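Local coordinates for Rod shape-determining protein (MreC) (Helicobacter pylori, PDB 5LP5) that probably contributes to rod cell shape by binding penicillin-binding protein 2 within the machinery that builds the cell wall, at residues E188-L200 with G205-E217. Residues are numbered along the deposited sequence; the frame is centred on the assembly and turned at random.
Sequences EINIGDQVLTSGL and GAGVFVGEVSSIE
Val195 and Val213 meet through their CG2 methyls, 4.0 Å apart. The two side chains cross at about a right angle. Val213 sets CG2 beside its own backbone N and CG1 anti to it (chi1 178°), and this also brings Val213 CG2 to within 3.9 Å of Ile189 CG2. Ile216 CD1 packs on the same Ile189 methyl. On the other flank Val195 CG1 lies against Val210 CB. Val159 of strand 158-161 touches both Val195 and Val210.

The segments form a beta hairpin in the second of the chain's two beta barrels, within the MreC barrel core. Strands 194-197 and 209-217 run antiparallel. A classic beta bulge interrupts them: Val210 and Gly211 both face Val195. Val195 O accepts from Val210 N at 2.9 Å and only weakly from Gly211 N.

Leu196 and Phe209 point to the opposite face from Val195. There Gln194 NE2 comes obliquely to the Phe209 ring, 3.7 Å from CE1, with amide and ring planes 50° apart.

Towards the loop, Thr197 OG1 donates to Gly205 O (2.6 Å) and accepts from Val208 N (3.0 Å). With chi1 at 60°, OG1 sits between its own backbone N and carbonyl carbon, where it reaches both partners. Thr197 O takes Gly207 N.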
# COMPACT_ATOMS: atom_id res chain seq x y z
N GLU C 188 -13.31 -5.90 -0.77
CA GLU C 188 -14.08 -7.13 -0.74
C GLU C 188 -15.08 -7.11 -1.88
O GLU C 188 -16.07 -6.39 -1.83
CB GLU C 188 -14.78 -7.30 0.60
CG GLU C 188 -13.84 -7.77 1.69
CD GLU C 188 -14.53 -7.93 3.01
OE1 GLU C 188 -15.46 -7.14 3.32
OE2 GLU C 188 -14.13 -8.85 3.76
N ILE C 189 -14.78 -7.90 -2.90
CA ILE C 189 -15.66 -8.04 -4.06
C ILE C 189 -16.13 -9.48 -4.21
O ILE C 189 -15.39 -10.39 -3.89
CB ILE C 189 -14.90 -7.70 -5.36
CG1 ILE C 189 -14.27 -6.32 -5.30
CG2 ILE C 189 -15.83 -7.80 -6.56
CD1 ILE C 189 -13.32 -6.12 -6.45
N ASN C 190 -17.34 -9.66 -4.70
CA ASN C 190 -17.90 -10.98 -4.91
C ASN C 190 -18.40 -11.16 -6.33
O ASN C 190 -18.88 -10.20 -6.97
CB ASN C 190 -19.07 -11.23 -3.96
CG ASN C 190 -18.68 -11.13 -2.49
OD1 ASN C 190 -17.94 -11.99 -1.96
ND2 ASN C 190 -19.26 -10.13 -1.78
N ILE C 191 -18.27 -12.38 -6.85
CA ILE C 191 -18.77 -12.68 -8.18
C ILE C 191 -20.27 -12.39 -8.19
O ILE C 191 -21.00 -12.84 -7.32
CB ILE C 191 -18.54 -14.15 -8.60
CG1 ILE C 191 -17.11 -14.58 -8.38
CG2 ILE C 191 -18.92 -14.32 -10.06
CD1 ILE C 191 -16.13 -13.61 -8.97
N GLY C 192 -20.72 -11.60 -9.18
CA GLY C 192 -22.12 -11.21 -9.29
C GLY C 192 -22.43 -9.82 -8.78
O GLY C 192 -23.50 -9.30 -9.10
N ASP C 193 -21.55 -9.21 -7.98
CA ASP C 193 -21.72 -7.84 -7.53
C ASP C 193 -22.08 -6.90 -8.69
O ASP C 193 -21.37 -6.89 -9.69
CB ASP C 193 -20.41 -7.29 -6.92
CG ASP C 193 -20.32 -7.49 -5.43
OD1 ASP C 193 -21.36 -7.24 -4.77
OD2 ASP C 193 -19.20 -7.83 -4.93
N GLN C 194 -23.14 -6.11 -8.50
CA GLN C 194 -23.47 -5.02 -9.37
C GLN C 194 -22.34 -3.98 -9.49
O GLN C 194 -21.67 -3.62 -8.51
CB GLN C 194 -24.71 -4.31 -8.87
CG GLN C 194 -26.01 -5.02 -9.24
CD GLN C 194 -27.11 -4.03 -9.53
OE1 GLN C 194 -27.15 -2.93 -8.95
NE2 GLN C 194 -28.01 -4.39 -10.46
N VAL C 195 -22.16 -3.49 -10.72
CA VAL C 195 -21.22 -2.42 -11.02
C VAL C 195 -21.99 -1.22 -11.59
O VAL C 195 -22.69 -1.34 -12.60
CB VAL C 195 -20.16 -2.91 -12.01
CG1 VAL C 195 -19.22 -1.78 -12.39
CG2 VAL C 195 -19.39 -4.05 -11.41
N LEU C 196 -21.86 -0.07 -10.94
CA LEU C 196 -22.60 1.14 -11.32
C LEU C 196 -21.64 2.29 -11.59
O LEU C 196 -20.54 2.31 -11.04
CB LEU C 196 -23.52 1.58 -10.19
CG LEU C 196 -24.48 0.53 -9.70
CD1 LEU C 196 -25.11 0.88 -8.34
CD2 LEU C 196 -25.52 0.27 -10.78
N THR C 197 -22.06 3.26 -12.39
CA THR C 197 -21.25 4.45 -12.57
C THR C 197 -21.11 5.16 -11.23
O THR C 197 -22.08 5.26 -10.47
CB THR C 197 -21.87 5.40 -13.60
OG1 THR C 197 -23.17 5.81 -13.15
CG2 THR C 197 -22.01 4.75 -14.94
N SER C 198 -19.92 5.65 -10.93
CA SER C 198 -19.65 6.26 -9.61
C SER C 198 -20.14 7.70 -9.56
O SER C 198 -20.43 8.23 -8.51
CB SER C 198 -18.15 6.27 -9.32
OG SER C 198 -17.54 7.40 -9.90
N GLY C 199 -20.21 8.33 -10.71
CA GLY C 199 -20.67 9.71 -10.77
C GLY C 199 -19.65 10.70 -10.23
O GLY C 199 -19.98 11.80 -9.84
N LEU C 200 -18.39 10.28 -10.18
CA LEU C 200 -17.31 11.15 -9.70
C LEU C 200 -16.46 11.76 -10.82
O LEU C 200 -15.61 12.62 -10.56
CB LEU C 200 -16.37 10.32 -8.82
CG LEU C 200 -16.99 9.75 -7.54
CD1 LEU C 200 -16.11 8.66 -6.95
CD2 LEU C 200 -17.22 10.87 -6.54
N GLY C 205 -23.71 10.60 -14.18
CA GLY C 205 -24.17 10.66 -12.81
C GLY C 205 -24.02 9.30 -12.15
O GLY C 205 -23.77 8.29 -12.82
N ALA C 206 -24.17 9.28 -10.84
CA ALA C 206 -24.03 8.05 -10.09
C ALA C 206 -25.20 7.10 -10.32
O ALA C 206 -26.36 7.52 -10.55
CB ALA C 206 -23.92 8.37 -8.61
N GLY C 207 -24.90 5.81 -10.25
CA GLY C 207 -25.93 4.78 -10.15
C GLY C 207 -26.46 4.19 -11.44
O GLY C 207 -27.37 3.39 -11.41
N VAL C 208 -25.87 4.55 -12.57
CA VAL C 208 -26.27 3.96 -13.84
C VAL C 208 -25.65 2.59 -13.94
O VAL C 208 -24.50 2.41 -13.55
CB VAL C 208 -25.82 4.82 -15.03
CG1 VAL C 208 -26.20 4.18 -16.33
CG2 VAL C 208 -26.44 6.20 -14.94
N PHE C 209 -26.39 1.62 -14.46
CA PHE C 209 -25.94 0.22 -14.48
C PHE C 209 -24.85 0.00 -15.53
O PHE C 209 -24.93 0.51 -16.65
CB PHE C 209 -27.09 -0.74 -14.73
CG PHE C 209 -26.70 -2.19 -14.79
CD1 PHE C 209 -26.53 -2.91 -13.62
CD2 PHE C 209 -26.53 -2.85 -16.00
CE1 PHE C 209 -26.18 -4.27 -13.66
CE2 PHE C 209 -26.17 -4.19 -16.04
CZ PHE C 209 -25.99 -4.90 -14.86
N VAL C 210 -23.83 -0.76 -15.17
CA VAL C 210 -22.76 -1.09 -16.09
C VAL C 210 -22.71 -2.58 -16.36
O VAL C 210 -22.74 -2.98 -17.53
CB VAL C 210 -21.40 -0.62 -15.55
CG1 VAL C 210 -20.29 -1.03 -16.50
CG2 VAL C 210 -21.41 0.89 -15.43
N GLY C 211 -22.61 -3.37 -15.29
CA GLY C 211 -22.48 -4.84 -15.41
C GLY C 211 -22.31 -5.53 -14.08
O GLY C 211 -22.64 -4.97 -13.04
N GLU C 212 -21.82 -6.76 -14.10
CA GLU C 212 -21.64 -7.56 -12.89
C GLU C 212 -20.28 -8.23 -12.91
O GLU C 212 -19.79 -8.61 -13.97
CB GLU C 212 -22.72 -8.66 -12.80
CG GLU C 212 -24.14 -8.12 -12.70
CD GLU C 212 -25.23 -9.16 -12.82
OE1 GLU C 212 -24.96 -10.37 -12.54
OE2 GLU C 212 -26.36 -8.71 -13.17
N VAL C 213 -19.68 -8.40 -11.74
CA VAL C 213 -18.35 -8.97 -11.66
C VAL C 213 -18.40 -10.46 -12.01
O VAL C 213 -19.17 -11.20 -11.42
CB VAL C 213 -17.75 -8.79 -10.27
CG1 VAL C 213 -16.36 -9.44 -10.18
CG2 VAL C 213 -17.67 -7.31 -9.94
N SER C 214 -17.61 -10.89 -12.99
CA SER C 214 -17.58 -12.31 -13.34
C SER C 214 -16.30 -13.00 -12.86
O SER C 214 -16.35 -14.16 -12.47
CB SER C 214 -17.80 -12.51 -14.83
OG SER C 214 -16.61 -12.67 -15.52
N SER C 215 -15.17 -12.30 -12.87
CA SER C 215 -13.92 -12.87 -12.34
C SER C 215 -13.04 -11.72 -11.86
O SER C 215 -13.35 -10.56 -12.07
CB SER C 215 -13.18 -13.70 -13.40
OG SER C 215 -12.63 -12.85 -14.41
N ILE C 216 -11.95 -12.07 -11.18
CA ILE C 216 -11.11 -11.11 -10.48
C ILE C 216 -9.63 -11.48 -10.61
O ILE C 216 -9.23 -12.55 -10.19
CB ILE C 216 -11.48 -11.07 -8.99
CG1 ILE C 216 -12.97 -10.70 -8.84
CG2 ILE C 216 -10.57 -10.09 -8.27
CD1 ILE C 216 -13.52 -10.69 -7.43
N GLU C 217 -8.83 -10.60 -11.19
CA GLU C 217 -7.39 -10.81 -11.38
C GLU C 217 -6.63 -10.08 -10.27
O GLU C 217 -6.97 -8.94 -9.93
CB GLU C 217 -6.92 -10.25 -12.73
CG GLU C 217 -7.69 -10.68 -13.98
CD GLU C 217 -7.44 -9.74 -15.18
OE1 GLU C 217 -6.60 -8.83 -15.14
OE2 GLU C 217 -8.09 -9.89 -16.23